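PDB 6CII: chlamydomonas reinhardtii THB1 from Chlamydomonas reinhardtii, which binds one heme per subunit as a group I truncated hemoglobin, here with cyanide as ligand, and probably binds oxygen. Local coordinates for residues V26-F40 / H88-T100. Residues are numbered along the deposited sequence; the frame is centred on the assembly and turned at random.
Sequences VFYERIVADPQLAPF and HHFDLVAAHLDST. With HEM (protoporphyrin IX containing Fe), chain B; CYN (cyanide ion), chain C.
Phe27 is a knob: its side chain drops into the hollow formed by Val93, His96, Leu97 and Thr100, where the axes of 26-33 and 88-100 come within 9.2 Å at 135°. Phe27 CG lies anti to its backbone N (chi1 170°), and the ring enters edge first; Phe27 CE1 meets Val93 O, which is at the ring edge, at 3.4 Å, and Phe27 CZ abuts Val93 CG1 at 3.5 Å. Ile31 CD1 rests over one ring face.

Beside this knob, His96 inserts its imidazole between Arg30 and Asp34 and is gripped at both nitrogens. Arg30 NE donates to His96 ND1 (2.9 Å) in a nearly straight bond, in plane with both groups, although the guanidinium and ring planes stand 69° apart. His96 NE2 donates to the anti lone pair of Asp34 OD2 (2.8 Å); the two in-plane bonds together fix the ring's rotation. A leucine in place of His96 would probably leave Arg30 NE and Asp34 OD2 without their shared mate and free the arginine to swing. Ser99 CB lies over one guanidinium face.

Further along, Leu37 CD1 wedges against the His96 ring edge (His96 CD2, 3.6 Å) and Val93 CG2, while Leu37 CD2 reaches a heme vinyl (CBC). The edge of Phe40 then meets the face of His89 in a T-shaped pair, centroids 4.8 Å apart, and a water joins Gln36 O to His89 NE2. The heme also lies against Phe90 and Val93.

Helix 16-33, paired with helix 46-60, here crosses onto helix 87-103, paired with helix 108-126, so the contact joins the two layers of the 2-on-2 globin fold. Helix 46-60 touches Phe27 and Leu97, and helix 108-126 packs against Phe90 and Leu97.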
loop_
_atom_site.group_PDB
_atom_site.type_symbol
_atom_site.label_atom_id
_atom_site.label_comp_id
_atom_site.label_asym_id
_atom_site.label_seq_id
_atom_site.Cartn_x
_atom_site.Cartn_y
_atom_site.Cartn_z
ATOM N N VAL A 26 2.834 0.507 -10.378
ATOM C CA VAL A 26 4.074 1.298 -10.376
ATOM C C VAL A 26 4.831 1.090 -9.072
ATOM O O VAL A 26 6.050 0.912 -9.051
ATOM C CB VAL A 26 3.766 2.798 -10.582
ATOM C CG1 VAL A 26 5.059 3.637 -10.344
ATOM C CG2 VAL A 26 3.199 3.050 -11.971
ATOM N N PHE A 27 4.096 1.156 -7.963
ATOM C CA PHE A 27 4.620 0.920 -6.624
ATOM C C PHE A 27 5.438 -0.364 -6.557
ATOM O O PHE A 27 6.592 -0.350 -6.114
ATOM C CB PHE A 27 3.391 0.919 -5.711
ATOM C CG PHE A 27 3.596 0.476 -4.306
ATOM C CD1 PHE A 27 4.186 1.310 -3.363
ATOM C CD2 PHE A 27 3.028 -0.717 -3.890
ATOM C CE1 PHE A 27 4.263 0.945 -2.041
ATOM C CE2 PHE A 27 3.114 -1.123 -2.566
ATOM C CZ PHE A 27 3.728 -0.284 -1.621
ATOM N N TYR A 28 4.906 -1.470 -7.105
ATOM C CA TYR A 28 5.668 -2.703 -7.030
ATOM C C TYR A 28 6.787 -2.774 -8.067
ATOM O O TYR A 28 7.742 -3.516 -7.855
ATOM C CB TYR A 28 4.748 -3.928 -7.154
ATOM C CG TYR A 28 4.101 -4.219 -5.805
ATOM C CD1 TYR A 28 4.888 -4.445 -4.674
ATOM C CD2 TYR A 28 2.742 -4.229 -5.667
ATOM C CE1 TYR A 28 4.315 -4.674 -3.441
ATOM C CE2 TYR A 28 2.155 -4.478 -4.437
ATOM C CZ TYR A 28 2.948 -4.693 -3.343
ATOM O OH TYR A 28 2.329 -4.893 -2.159
ATOM N N GLU A 29 6.689 -2.066 -9.204
ATOM C CA GLU A 29 7.861 -1.997 -10.081
ATOM C C GLU A 29 9.023 -1.283 -9.396
ATOM O O GLU A 29 10.180 -1.708 -9.535
ATOM C CB GLU A 29 7.517 -1.328 -11.421
ATOM C CG GLU A 29 6.550 -2.181 -12.286
ATOM C CD GLU A 29 7.076 -3.587 -12.688
ATOM O OE1 GLU A 29 8.247 -3.906 -12.465
ATOM O OE2 GLU A 29 6.289 -4.392 -13.220
ATOM N N ARG A 30 8.737 -0.214 -8.635
ATOM C CA ARG A 30 9.786 0.455 -7.861
ATOM C C ARG A 30 10.298 -0.444 -6.745
ATOM O O ARG A 30 11.491 -0.456 -6.447
ATOM C CB ARG A 30 9.258 1.763 -7.252
ATOM C CG ARG A 30 8.759 2.772 -8.258
ATOM C CD ARG A 30 8.096 3.957 -7.553
ATOM N NE ARG A 30 9.007 4.641 -6.628
ATOM C CZ ARG A 30 9.528 5.848 -6.809
ATOM N NH1 ARG A 30 9.248 6.557 -7.896
ATOM N NH2 ARG A 30 10.336 6.357 -5.882
ATOM N N ILE A 31 9.401 -1.170 -6.074
ATOM C CA ILE A 31 9.860 -1.941 -4.921
ATOM C C ILE A 31 10.790 -3.066 -5.363
ATOM O O ILE A 31 11.822 -3.330 -4.725
ATOM C CB ILE A 31 8.649 -2.452 -4.124
ATOM C CG1 ILE A 31 8.108 -1.288 -3.282
ATOM C CG2 ILE A 31 9.043 -3.635 -3.260
ATOM C CD1 ILE A 31 6.738 -1.520 -2.622
ATOM N N VAL A 32 10.476 -3.730 -6.476
ATOM C CA VAL A 32 11.324 -4.849 -6.858
ATOM C C VAL A 32 12.633 -4.373 -7.449
ATOM O O VAL A 32 13.559 -5.174 -7.567
ATOM C CB VAL A 32 10.608 -5.816 -7.822
ATOM C CG1 VAL A 32 9.339 -6.340 -7.196
ATOM C CG2 VAL A 32 10.352 -5.162 -9.160
ATOM N N ALA A 33 12.730 -3.089 -7.807
ATOM C CA ALA A 33 13.981 -2.504 -8.269
ATOM C C ALA A 33 14.799 -1.922 -7.124
ATOM O O ALA A 33 15.934 -1.502 -7.352
ATOM C CB ALA A 33 13.722 -1.403 -9.315
ATOM N N ASP A 34 14.252 -1.898 -5.910
ATOM C CA ASP A 34 14.890 -1.243 -4.777
ATOM C C ASP A 34 15.693 -2.292 -4.017
ATOM O O ASP A 34 15.099 -3.181 -3.401
ATOM C CB ASP A 34 13.833 -0.617 -3.882
ATOM C CG ASP A 34 14.415 0.085 -2.667
ATOM O OD1 ASP A 34 15.569 -0.217 -2.272
ATOM O OD2 ASP A 34 13.705 0.951 -2.123
ATOM N N PRO A 35 17.023 -2.225 -4.009
ATOM C CA PRO A 35 17.799 -3.295 -3.371
ATOM C C PRO A 35 17.499 -3.475 -1.902
ATOM O O PRO A 35 17.803 -4.547 -1.367
ATOM C CB PRO A 35 19.250 -2.842 -3.576
ATOM C CG PRO A 35 19.205 -1.949 -4.748
ATOM C CD PRO A 35 17.892 -1.241 -4.685
ATOM N N GLN A 36 16.933 -2.468 -1.231
ATOM C CA GLN A 36 16.635 -2.588 0.191
ATOM C C GLN A 36 15.334 -3.325 0.452
ATOM O O GLN A 36 15.125 -3.818 1.567
ATOM C CB GLN A 36 16.560 -1.208 0.838
ATOM C CG GLN A 36 17.891 -0.506 0.927
ATOM C CD GLN A 36 17.756 0.829 1.612
ATOM O OE1 GLN A 36 17.664 0.907 2.839
ATOM N NE2 GLN A 36 17.699 1.894 0.818
ATOM N N LEU A 37 14.468 -3.421 -0.547
ATOM C CA LEU A 37 13.157 -4.020 -0.368
ATOM C C LEU A 37 12.936 -5.251 -1.210
ATOM O O LEU A 37 12.169 -6.122 -0.795
ATOM C CB LEU A 37 12.063 -2.999 -0.729
ATOM C CG LEU A 37 12.072 -1.753 0.141
ATOM C CD1 LEU A 37 11.021 -0.789 -0.410
ATOM C CD2 LEU A 37 11.722 -2.123 1.573
ATOM N N ALA A 38 13.540 -5.308 -2.402
ATOM C CA ALA A 38 13.351 -6.437 -3.311
ATOM C C ALA A 38 13.538 -7.798 -2.650
ATOM O O ALA A 38 12.771 -8.720 -2.983
ATOM C CB ALA A 38 14.294 -6.287 -4.520
ATOM N N PRO A 39 14.501 -8.010 -1.745
ATOM C CA PRO A 39 14.676 -9.363 -1.198
ATOM C C PRO A 39 13.460 -9.892 -0.461
ATOM O O PRO A 39 13.257 -11.117 -0.442
ATOM C CB PRO A 39 15.876 -9.205 -0.263
ATOM C CG PRO A 39 16.685 -8.113 -0.939
ATOM C CD PRO A 39 15.652 -7.142 -1.415
ATOM N N PHE A 40 12.630 -9.007 0.114
ATOM C CA PHE A 40 11.411 -9.458 0.777
ATOM C C PHE A 40 10.406 -10.037 -0.207
ATOM O O PHE A 40 9.582 -10.874 0.183
ATOM C CB PHE A 40 10.774 -8.307 1.553
ATOM C CG PHE A 40 11.543 -7.911 2.778
ATOM C CD1 PHE A 40 12.409 -6.834 2.759
ATOM C CD2 PHE A 40 11.425 -8.644 3.939
ATOM C CE1 PHE A 40 13.126 -6.490 3.882
ATOM C CE2 PHE A 40 12.147 -8.293 5.067
ATOM C CZ PHE A 40 12.998 -7.220 5.029
ATOM N N HIS A 88 12.053 1.158 9.371
ATOM C CA HIS A 88 12.693 1.858 8.266
ATOM C C HIS A 88 12.178 1.336 6.934
ATOM O O HIS A 88 11.934 2.124 6.011
ATOM C CB HIS A 88 14.212 1.723 8.339
ATOM C CG HIS A 88 14.932 2.341 7.174
ATOM N ND1 HIS A 88 14.854 3.686 6.878
ATOM C CD2 HIS A 88 15.726 1.792 6.223
ATOM C CE1 HIS A 88 15.580 3.941 5.804
ATOM N NE2 HIS A 88 16.127 2.811 5.395
ATOM N N HIS A 89 11.977 0.013 6.825
ATOM C CA HIS A 89 11.375 -0.509 5.598
ATOM C C HIS A 89 10.004 0.093 5.377
ATOM O O HIS A 89 9.624 0.402 4.237
ATOM C CB HIS A 89 11.240 -2.028 5.640
ATOM C CG HIS A 89 12.543 -2.746 5.733
ATOM N ND1 HIS A 89 12.817 -3.638 6.740
ATOM C CD2 HIS A 89 13.643 -2.705 4.948
ATOM C CE1 HIS A 89 14.049 -4.100 6.589
ATOM N NE2 HIS A 89 14.571 -3.550 5.504
ATOM N N PHE A 90 9.217 0.213 6.443
ATOM C CA PHE A 90 7.918 0.855 6.315
ATOM C C PHE A 90 8.055 2.249 5.721
ATOM O O PHE A 90 7.309 2.612 4.806
ATOM C CB PHE A 90 7.215 0.892 7.669
ATOM C CG PHE A 90 5.825 1.455 7.610
ATOM C CD1 PHE A 90 5.618 2.830 7.632
ATOM C CD2 PHE A 90 4.733 0.616 7.548
ATOM C CE1 PHE A 90 4.338 3.354 7.569
ATOM C CE2 PHE A 90 3.448 1.127 7.505
ATOM C CZ PHE A 90 3.245 2.488 7.512
ATOM N N ASP A 91 9.041 3.029 6.180
ATOM C CA ASP A 91 9.219 4.369 5.630
ATOM C C ASP A 91 9.605 4.316 4.164
ATOM O O ASP A 91 9.122 5.125 3.364
ATOM C CB ASP A 91 10.289 5.146 6.400
ATOM C CG ASP A 91 9.843 5.556 7.782
ATOM O OD1 ASP A 91 8.628 5.654 8.052
ATOM O OD2 ASP A 91 10.740 5.780 8.618
ATOM N N LEU A 92 10.459 3.361 3.786
ATOM C CA LEU A 92 10.836 3.245 2.384
ATOM C C LEU A 92 9.627 2.910 1.528
ATOM O O LEU A 92 9.487 3.416 0.396
ATOM C CB LEU A 92 11.915 2.176 2.213
ATOM C CG LEU A 92 13.298 2.396 2.848
ATOM C CD1 LEU A 92 14.154 1.180 2.459
ATOM C CD2 LEU A 92 13.958 3.700 2.372
ATOM N N VAL A 93 8.772 2.009 2.028
ATOM C CA VAL A 93 7.593 1.591 1.270
ATOM C C VAL A 93 6.623 2.746 1.122
ATOM O O VAL A 93 6.088 2.991 0.039
ATOM C CB VAL A 93 6.939 0.379 1.952
ATOM C CG1 VAL A 93 5.554 0.167 1.370
ATOM C CG2 VAL A 93 7.776 -0.828 1.678
ATOM N N ALA A 94 6.414 3.493 2.204
ATOM C CA ALA A 94 5.526 4.645 2.158
ATOM C C ALA A 94 6.025 5.683 1.173
ATOM O O ALA A 94 5.231 6.267 0.420
ATOM C CB ALA A 94 5.402 5.250 3.559
ATOM N N ALA A 95 7.345 5.903 1.137
ATOM C CA ALA A 95 7.910 6.892 0.233
ATOM C C ALA A 95 7.767 6.463 -1.222
ATOM O O ALA A 95 7.536 7.300 -2.101
ATOM C CB ALA A 95 9.380 7.130 0.582
ATOM N N HIS A 96 7.883 5.163 -1.500
ATOM C CA HIS A 96 7.595 4.706 -2.850
ATOM C C HIS A 96 6.161 5.002 -3.235
ATOM O O HIS A 96 5.889 5.353 -4.384
ATOM C CB HIS A 96 7.847 3.211 -2.990
ATOM C CG HIS A 96 9.283 2.866 -3.162
ATOM N ND1 HIS A 96 10.035 3.322 -4.225
ATOM C CD2 HIS A 96 10.098 2.076 -2.427
ATOM C CE1 HIS A 96 11.260 2.837 -4.127
ATOM N NE2 HIS A 96 11.323 2.077 -3.045
ATOM N N LEU A 97 5.224 4.818 -2.312
ATOM C CA LEU A 97 3.836 5.089 -2.666
ATOM C C LEU A 97 3.611 6.582 -2.843
ATOM O O LEU A 97 2.894 7.006 -3.751
ATOM C CB LEU A 97 2.886 4.539 -1.615
ATOM C CG LEU A 97 1.397 4.718 -1.949
ATOM C CD1 LEU A 97 1.039 4.045 -3.285
ATOM C CD2 LEU A 97 0.485 4.203 -0.813
ATOM N N ASP A 98 4.207 7.391 -1.981
ATOM C CA ASP A 98 4.015 8.831 -2.116
ATOM C C ASP A 98 4.556 9.307 -3.454
ATOM O O ASP A 98 3.872 10.026 -4.186
ATOM C CB ASP A 98 4.692 9.573 -0.970
ATOM C CG ASP A 98 4.534 11.083 -1.110
ATOM O OD1 ASP A 98 3.503 11.614 -0.687
ATOM O OD2 ASP A 98 5.426 11.731 -1.677
ATOM N N SER A 99 5.772 8.872 -3.806
ATOM C CA SER A 99 6.371 9.241 -5.092
ATOM C C SER A 99 5.544 8.737 -6.265
ATOM O O SER A 99 5.436 9.414 -7.294
ATOM C CB SER A 99 7.793 8.685 -5.177
ATOM O OG SER A 99 8.655 9.400 -4.298
ATOM N N THR A 100 4.974 7.529 -6.138
ATOM C CA THR A 100 4.103 7.001 -7.185
ATOM C C THR A 100 2.881 7.881 -7.380
ATOM O O THR A 100 2.494 8.195 -8.517
ATOM C CB THR A 100 3.664 5.586 -6.824
ATOM O OG1 THR A 100 4.802 4.714 -6.825
ATOM C CG2 THR A 100 2.584 5.092 -7.782
HETATM C CHA HEM B . 1.858 -8.733 2.344
HETATM C CHB HEM B . -0.010 -4.254 2.970
HETATM C CHC HEM B . 4.422 -2.674 4.452
HETATM C CHD HEM B . 6.383 -6.925 2.856
HETATM C C1A HEM B . 1.009 -7.654 2.427
HETATM C C2A HEM B . -0.398 -7.703 2.110
HETATM C C3A HEM B . -0.900 -6.480 2.271
HETATM C C4A HEM B . 0.144 -5.590 2.683
HETATM C CMA HEM B . -2.351 -5.996 2.060
HETATM C CAA HEM B . -1.124 -9.001 1.683
HETATM C CBA HEM B . -1.540 -9.733 2.968
HETATM C CGA HEM B . -2.429 -10.894 2.627
HETATM O O1A HEM B . -3.662 -10.676 2.551
HETATM O O2A HEM B . -1.902 -12.015 2.413
HETATM C C1B HEM B . 1.050 -3.470 3.397
HETATM C C2B HEM B . 0.953 -2.059 3.639
HETATM C C3B HEM B . 2.142 -1.603 4.037
HETATM C C4B HEM B . 3.077 -2.716 4.070
HETATM C CMB HEM B . -0.342 -1.239 3.464
HETATM C CAB HEM B . 2.393 -0.126 4.390
HETATM C CBB HEM B . 3.594 0.435 4.311
HETATM C C1C HEM B . 5.300 -3.698 4.133
HETATM C C2C HEM B . 6.734 -3.686 4.353
HETATM C C3C HEM B . 7.248 -4.856 3.923
HETATM C C4C HEM B . 6.178 -5.656 3.378
HETATM C CMC HEM B . 7.463 -2.497 5.026
HETATM C CAC HEM B . 8.722 -5.351 3.911
HETATM C CBC HEM B . 9.656 -4.514 3.489
HETATM C C1D HEM B . 5.285 -7.722 2.549
HETATM C C2D HEM B . 5.420 -9.043 2.010
HETATM C C3D HEM B . 4.186 -9.573 1.861
HETATM C C4D HEM B . 3.228 -8.601 2.314
HETATM C CMD HEM B . 6.773 -9.702 1.655
HETATM C CAD HEM B . 3.869 -10.973 1.304
HETATM C CBD HEM B . 4.136 -12.019 2.387
HETATM C CGD HEM B . 3.855 -13.400 1.832
HETATM O O1D HEM B . 4.728 -14.292 1.977
HETATM O O2D HEM B . 2.756 -13.605 1.254
HETATM N NA HEM B . 1.288 -6.344 2.780
HETATM N NB HEM B . 2.375 -3.843 3.658
HETATM N NC HEM B . 4.987 -4.942 3.565
HETATM N ND HEM B . 3.921 -7.472 2.720
HETATM FE FE HEM B . 3.119 -5.675 3.175
HETATM C C CYN C . 3.489 -4.956 1.314
HETATM N N CYN C . 3.484 -4.756 0.191
HETATM O O HOH W 1 16.810 -3.631 3.869
#